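Local atomic coordinates of dihydroxyacetone kinase (PDB entry 1UN8), a protein that catalyses the phosphorylation of dihydroxyacetone by ATP, with a divalent metal ion, magnesium or calcium, as cofactor. Residues 396-399 against 400-404; 422-425 against 426-430. All coordinates share one frame; numbering follows the deposited sequence.

In the fold
Contact 1 (396-399 with 400-404) and contact 2 (422-425 with 426-430) lie on helices 388-404 and 413-427, which follow one another in the chain and belong to the eight-helix barrel of the C-terminal domain. Their centres are about 13 Å apart and they touch directly: Glu398 OE2 meets Arg423 NH1 at 2.5 Å in a salt bridge, and Glu398 CG packs on Val427 CG2 at 3.4 Å. Both reach the bound phospholipid, contact 1 through Ala396 and Ile399, contact 2 through Met428. Contact 2 is nearer the nucleotide site: the side chain of Met428 is about 5 Å from that of Ser432, an ATP-binding residue.

Contact 1: residues 396-399 against 400-404; sequences AREI and ASLLH
Glu398 and Leu402, one helical turn apart, meet with their side chains slanted across each other: the carboxylate oxygen OE2 of Glu398 stands 4.0 Å from the methyl CD1 of Leu402. The glutamate starts with CG anti to the backbone N (chi1 179°), and the bend at chi2 (51°) swings the carboxylate forward along the helix, so that OE2 comes beside the CG-CD1 branch of Leu402. Leu402 lies close to the backbone as well, its CG 3.5 Å from Glu398 O. OE2 has its polar partner on the next helix, in a salt bridge to Arg423, so the leucine methyl flanks an ion pair. Four main-chain i to i+4 bonds between 396-399 and 400-404 hold this geometry, among them Leu402 N to Glu398 O at 3.2 Å, which is almost straight at the hydrogen (175°). This is the C-terminal part of helix 388-404, one of the eight helices of the barrel that encloses the phospholipid. Ala396 and Ile399 touch that lipid, and Ile399 also packs on Ile420 of helix 413-427. Ala400 sits against the preceding turn with CB 3.4 Å from Ala396 O, and its small side chain also meets Thr366 of helix 356-371. Ser401 CB comes within 3.2 Å of Arg397 O, while its hydroxyl is hydrogen-bonded to Arg405. Arg397 extends away from the following turn, its NH2 salt-bridged to Glu373 and its NE hydrogen-bonded to Ser370. At the helix end, Ala400 O faces one side of the His404 ring near its border, 3.2 Å from the ring plane.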
ATOM      1  N   ALA A 396     -43.767  17.463  12.441  1.00 57.84           N
ATOM      2  CA  ALA A 396     -45.040  17.775  13.067  1.00 57.51           C
ATOM      3  C   ALA A 396     -46.157  17.721  12.028  1.00 58.55           C
ATOM      4  O   ALA A 396     -47.129  16.985  12.194  1.00 57.62           O
ATOM      5  CB  ALA A 396     -44.986  19.145  13.706  1.00 58.06           C
ATOM      6  N   ARG A 397     -46.003  18.487  10.950  1.00 59.32           N
ATOM      7  CA  ARG A 397     -47.011  18.536   9.893  1.00 60.26           C
ATOM      8  C   ARG A 397     -47.300  17.181   9.261  1.00 60.01           C
ATOM      9  O   ARG A 397     -48.433  16.904   8.869  1.00 58.87           O
ATOM     10  CB  ARG A 397     -46.593  19.554   8.828  1.00 60.81           C
ATOM     11  CG  ARG A 397     -46.659  20.977   9.349  1.00 63.16           C
ATOM     12  CD  ARG A 397     -45.755  21.942   8.597  1.00 65.51           C
ATOM     13  NE  ARG A 397     -45.660  23.211   9.318  1.00 67.17           N
ATOM     14  CZ  ARG A 397     -44.749  24.149   9.071  1.00 69.13           C
ATOM     15  NH1 ARG A 397     -43.844  23.965   8.112  1.00 69.40           N
ATOM     16  NH2 ARG A 397     -44.732  25.267   9.797  1.00 69.00           N
ATOM     17  N   GLU A 398     -46.283  16.333   9.169  1.00 60.87           N
ATOM     18  CA  GLU A 398     -46.464  15.007   8.587  1.00 60.63           C
ATOM     19  C   GLU A 398     -47.404  14.206   9.467  1.00 60.39           C
ATOM     20  O   GLU A 398     -48.292  13.512   8.971  1.00 61.32           O
ATOM     21  CB  GLU A 398     -45.118  14.285   8.464  1.00 61.42           C
ATOM     22  CG  GLU A 398     -45.190  12.867   7.882  1.00 63.21           C
ATOM     23  CD  GLU A 398     -45.964  12.783   6.565  1.00 63.90           C
ATOM     24  OE1 GLU A 398     -45.900  13.740   5.757  1.00 63.73           O
ATOM     25  OE2 GLU A 398     -46.629  11.745   6.337  1.00 63.96           O
ATOM     26  N   ILE A 399     -47.217  14.296  10.779  1.00 59.64           N
ATOM     27  CA  ILE A 399     -48.080  13.559  11.693  1.00 59.04           C
ATOM     28  C   ILE A 399     -49.433  14.257  11.827  1.00 59.42           C
ATOM     29  O   ILE A 399     -50.446  13.610  12.083  1.00 59.38           O
ATOM     30  CB  ILE A 399     -47.436  13.419  13.087  1.00 57.27           C
ATOM     31  CG1 ILE A 399     -46.053  12.788  12.955  1.00 55.22           C
ATOM     32  CG2 ILE A 399     -48.312  12.550  13.979  1.00 55.79           C
ATOM     33  CD1 ILE A 399     -46.072  11.408  12.390  1.00 53.33           C
ATOM     34  N   ALA A 400     -49.438  15.578  11.648  1.00 60.54           N
ATOM     35  CA  ALA A 400     -50.667  16.368  11.730  1.00 61.49           C
ATOM     36  C   ALA A 400     -51.544  16.006  10.541  1.00 62.05           C
ATOM     37  O   ALA A 400     -52.753  15.801  10.678  1.00 61.15           O
ATOM     38  CB  ALA A 400     -50.339  17.853  11.694  1.00 61.65           C
ATOM     39  N   SER A 401     -50.916  15.944   9.370  1.00 63.27           N
ATOM     40  CA  SER A 401     -51.608  15.594   8.142  1.00 63.67           C
ATOM     41  C   SER A 401     -52.289  14.245   8.356  1.00 63.68           C
ATOM     42  O   SER A 401     -53.511  14.134   8.263  1.00 63.95           O
ATOM     43  CB  SER A 401     -50.609  15.500   6.987  1.00 64.03           C
ATOM     44  OG  SER A 401     -51.270  15.170   5.779  1.00 65.98           O
ATOM     45  N   LEU A 402     -51.498  13.222   8.654  1.00 63.14           N
ATOM     46  CA  LEU A 402     -52.050  11.895   8.897  1.00 62.35           C
ATOM     47  C   LEU A 402     -53.203  11.987   9.882  1.00 62.69           C
ATOM     48  O   LEU A 402     -54.227  11.336   9.710  1.00 62.36           O
ATOM     49  CB  LEU A 402     -50.974  10.964   9.444  1.00 62.75           C
ATOM     50  CG  LEU A 402     -49.946  10.529   8.396  1.00 63.62           C
ATOM     51  CD1 LEU A 402     -48.789   9.785   9.053  1.00 63.25           C
ATOM     52  CD2 LEU A 402     -50.643   9.659   7.358  1.00 62.13           C
ATOM     53  N   LEU A 403     -53.041  12.797  10.921  1.00 63.27           N
ATOM     54  CA  LEU A 403     -54.107  12.956  11.900  1.00 63.85           C
ATOM     55  C   LEU A 403     -55.347  13.531  11.225  1.00 65.20           C
ATOM     56  O   LEU A 403     -56.444  12.985  11.355  1.00 64.34           O
ATOM     57  CB  LEU A 403     -53.686  13.906  13.020  1.00 62.93           C
ATOM     58  CG  LEU A 403     -54.821  14.234  14.003  1.00 62.53           C
ATOM     59  CD1 LEU A 403     -55.098  13.007  14.869  1.00 61.09           C
ATOM     60  CD2 LEU A 403     -54.457  15.438  14.875  1.00 61.40           C
ATOM     61  N   HIS A 404     -55.163  14.639  10.507  1.00 66.46           N
ATOM     62  CA  HIS A 404     -56.259  15.312   9.818  1.00 68.12           C
ATOM     63  C   HIS A 404     -56.935  14.471   8.730  1.00 68.92           C
ATOM     64  O   HIS A 404     -58.073  14.740   8.348  1.00 69.43           O
ATOM     65  CB  HIS A 404     -55.764  16.632   9.216  1.00 69.13           C
ATOM     66  CG  HIS A 404     -55.372  17.654  10.239  1.00 69.80           C
ATOM     67  ND1 HIS A 404     -54.448  18.646   9.983  1.00 68.71           N
ATOM     68  CD2 HIS A 404     -55.751  17.817  11.531  1.00 69.81           C
ATOM     69  CE1 HIS A 404     -54.272  19.374  11.072  1.00 68.78           C
ATOM     70  NE2 HIS A 404     -55.050  18.893  12.026  1.00 70.43           N
TER

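Contact 2: residues 422-425 against 426-430; sequences ERLT and VVMGG
Chi1 of Met428 lies off the staggered positions (-100°) and a turn at chi3 (-73°) brings CE back to Leu424, which places CG beside its own backbone N (chi1 -66°); the two side chains run side by side in the same direction. The methyl CE of Met428 is the atom that touches, 3.4 Å from Leu424 CB and almost as near CG and both leucine methyls. Arg423, bent at chi2 and chi3, slants across Val426, with NH2 3.7 Å from the methyl CG1; its NH1 is salt-bridged to Glu398 of helix 388-404.

Helix 413-427 ends here, and Met428 is the first residue to leave helical geometry. Leu424 O takes two donors: Met428 N at 2.6 Å, approaching nearly along the C=O axis, and Val427 N at 2.9 Å, well above the carbonyl plane. The bonds from Val426 N and Val427 N to Arg423 O are both weak. Around the leucine-methionine pair lie Ala395 of helix 388-404 and Met436 of helix 430-448, and Thr425 packs on Leu120 of the second subunit. Met428 also touches the bound phospholipid, as part of the barrel's lipid pocket.

The last turn is thus held chiefly through one carbonyl, that of Leu424, whose residue also lies alongside the Met428 methyl; the two donors on Leu424 O and the close methyl contact probably restrict how the methionine can turn beside the lipid.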
ATOM      1  N   GLU A 422     -41.592   5.417  12.191  1.00 55.72           N
ATOM      2  CA  GLU A 422     -41.314   5.055  10.817  1.00 56.42           C
ATOM      3  C   GLU A 422     -41.377   6.251   9.881  1.00 55.25           C
ATOM      4  O   GLU A 422     -40.571   6.374   8.968  1.00 55.38           O
ATOM      5  CB  GLU A 422     -42.316   4.004  10.348  1.00 58.75           C
ATOM      6  CG  GLU A 422     -42.026   3.439   8.965  1.00 62.15           C
ATOM      7  CD  GLU A 422     -43.216   2.688   8.383  1.00 64.68           C
ATOM      8  OE1 GLU A 422     -44.196   3.346   7.955  1.00 64.61           O
ATOM      9  OE2 GLU A 422     -43.171   1.437   8.362  1.00 66.02           O
ATOM     10  N   ARG A 423     -42.321   7.146  10.123  1.00 55.23           N
ATOM     11  CA  ARG A 423     -42.503   8.299   9.255  1.00 56.32           C
ATOM     12  C   ARG A 423     -41.594   9.523   9.440  1.00 55.45           C
ATOM     13  O   ARG A 423     -41.330  10.242   8.481  1.00 56.36           O
ATOM     14  CB  ARG A 423     -43.967   8.744   9.329  1.00 58.51           C
ATOM     15  CG  ARG A 423     -44.978   7.693   8.882  1.00 61.61           C
ATOM     16  CD  ARG A 423     -45.634   8.082   7.562  1.00 65.39           C
ATOM     17  NE  ARG A 423     -44.736   7.889   6.426  1.00 68.87           N
ATOM     18  CZ  ARG A 423     -44.697   8.682   5.358  1.00 70.69           C
ATOM     19  NH1 ARG A 423     -45.507   9.733   5.275  1.00 71.53           N
ATOM     20  NH2 ARG A 423     -43.850   8.421   4.369  1.00 71.06           N
ATOM     21  N   LEU A 424     -41.108   9.765  10.651  1.00 54.98           N
ATOM     22  CA  LEU A 424     -40.282  10.945  10.889  1.00 53.76           C
ATOM     23  C   LEU A 424     -39.033  11.092  10.019  1.00 54.12           C
ATOM     24  O   LEU A 424     -38.867  12.122   9.370  1.00 54.26           O
ATOM     25  CB  LEU A 424     -39.914  11.039  12.376  1.00 52.33           C
ATOM     26  CG  LEU A 424     -41.099  11.289  13.325  1.00 51.04           C
ATOM     27  CD1 LEU A 424     -40.595  11.552  14.739  1.00 48.62           C
ATOM     28  CD2 LEU A 424     -41.916  12.477  12.829  1.00 48.89           C
ATOM     29  N   THR A 425     -38.162  10.087   9.991  1.00 54.69           N
ATOM     30  CA  THR A 425     -36.939  10.172   9.183  1.00 56.09           C
ATOM     31  C   THR A 425     -37.213  10.424   7.707  1.00 57.58           C
ATOM     32  O   THR A 425     -36.372  10.985   6.994  1.00 59.61           O
ATOM     33  CB  THR A 425     -36.094   8.896   9.264  1.00 54.23           C
ATOM     34  OG1 THR A 425     -36.943   7.758   9.095  1.00 53.32           O
ATOM     35  CG2 THR A 425     -35.372   8.814  10.588  1.00 55.69           C
ATOM     36  N   VAL A 426     -38.382  10.003   7.241  1.00 57.68           N
ATOM     37  CA  VAL A 426     -38.732  10.197   5.843  1.00 58.33           C
ATOM     38  C   VAL A 426     -38.984  11.669   5.547  1.00 59.21           C
ATOM     39  O   VAL A 426     -38.672  12.158   4.464  1.00 59.77           O
ATOM     40  CB  VAL A 426     -39.991   9.387   5.472  1.00 59.72           C
ATOM     41  CG1 VAL A 426     -40.424   9.699   4.038  1.00 58.26           C
ATOM     42  CG2 VAL A 426     -39.706   7.904   5.634  1.00 58.34           C
ATOM     43  N   VAL A 427     -39.544  12.378   6.520  1.00 59.16           N
ATOM     44  CA  VAL A 427     -39.848  13.788   6.343  1.00 59.00           C
ATOM     45  C   VAL A 427     -38.821  14.708   7.005  1.00 58.84           C
ATOM     46  O   VAL A 427     -38.675  15.869   6.623  1.00 58.35           O
ATOM     47  CB  VAL A 427     -41.249  14.091   6.893  1.00 60.02           C
ATOM     48  CG1 VAL A 427     -41.554  15.576   6.762  1.00 62.24           C
ATOM     49  CG2 VAL A 427     -42.277  13.269   6.137  1.00 58.41           C
ATOM     50  N   MET A 428     -38.117  14.184   8.001  1.00 59.01           N
ATOM     51  CA  MET A 428     -37.097  14.942   8.713  1.00 58.57           C
ATOM     52  C   MET A 428     -35.719  14.495   8.259  1.00 58.61           C
ATOM     53  O   MET A 428     -35.324  13.345   8.485  1.00 59.47           O
ATOM     54  CB  MET A 428     -37.205  14.710  10.215  1.00 58.71           C
ATOM     55  CG  MET A 428     -37.915  15.799  10.983  1.00 58.87           C
ATOM     56  SD  MET A 428     -37.631  15.592  12.753  1.00 58.07           S
ATOM     57  CE  MET A 428     -38.674  14.131  13.097  1.00 56.15           C
ATOM     58  N   GLY A 429     -34.983  15.396   7.624  1.00 57.94           N
ATOM     59  CA  GLY A 429     -33.657  15.033   7.175  1.00 57.83           C
ATOM     60  C   GLY A 429     -32.684  15.172   8.322  1.00 58.03           C
ATOM     61  O   GLY A 429     -33.020  15.749   9.356  1.00 58.89           O
ATOM     62  N   GLY A 430     -31.487  14.623   8.158  1.00 57.71           N
ATOM     63  CA  GLY A 430     -30.470  14.747   9.185  1.00 56.78           C
ATOM     64  C   GLY A 430     -30.696  13.993  10.481  1.00 56.26           C
ATOM     65  O   GLY A 430     -31.738  13.357  10.678  1.00 55.72           O
TER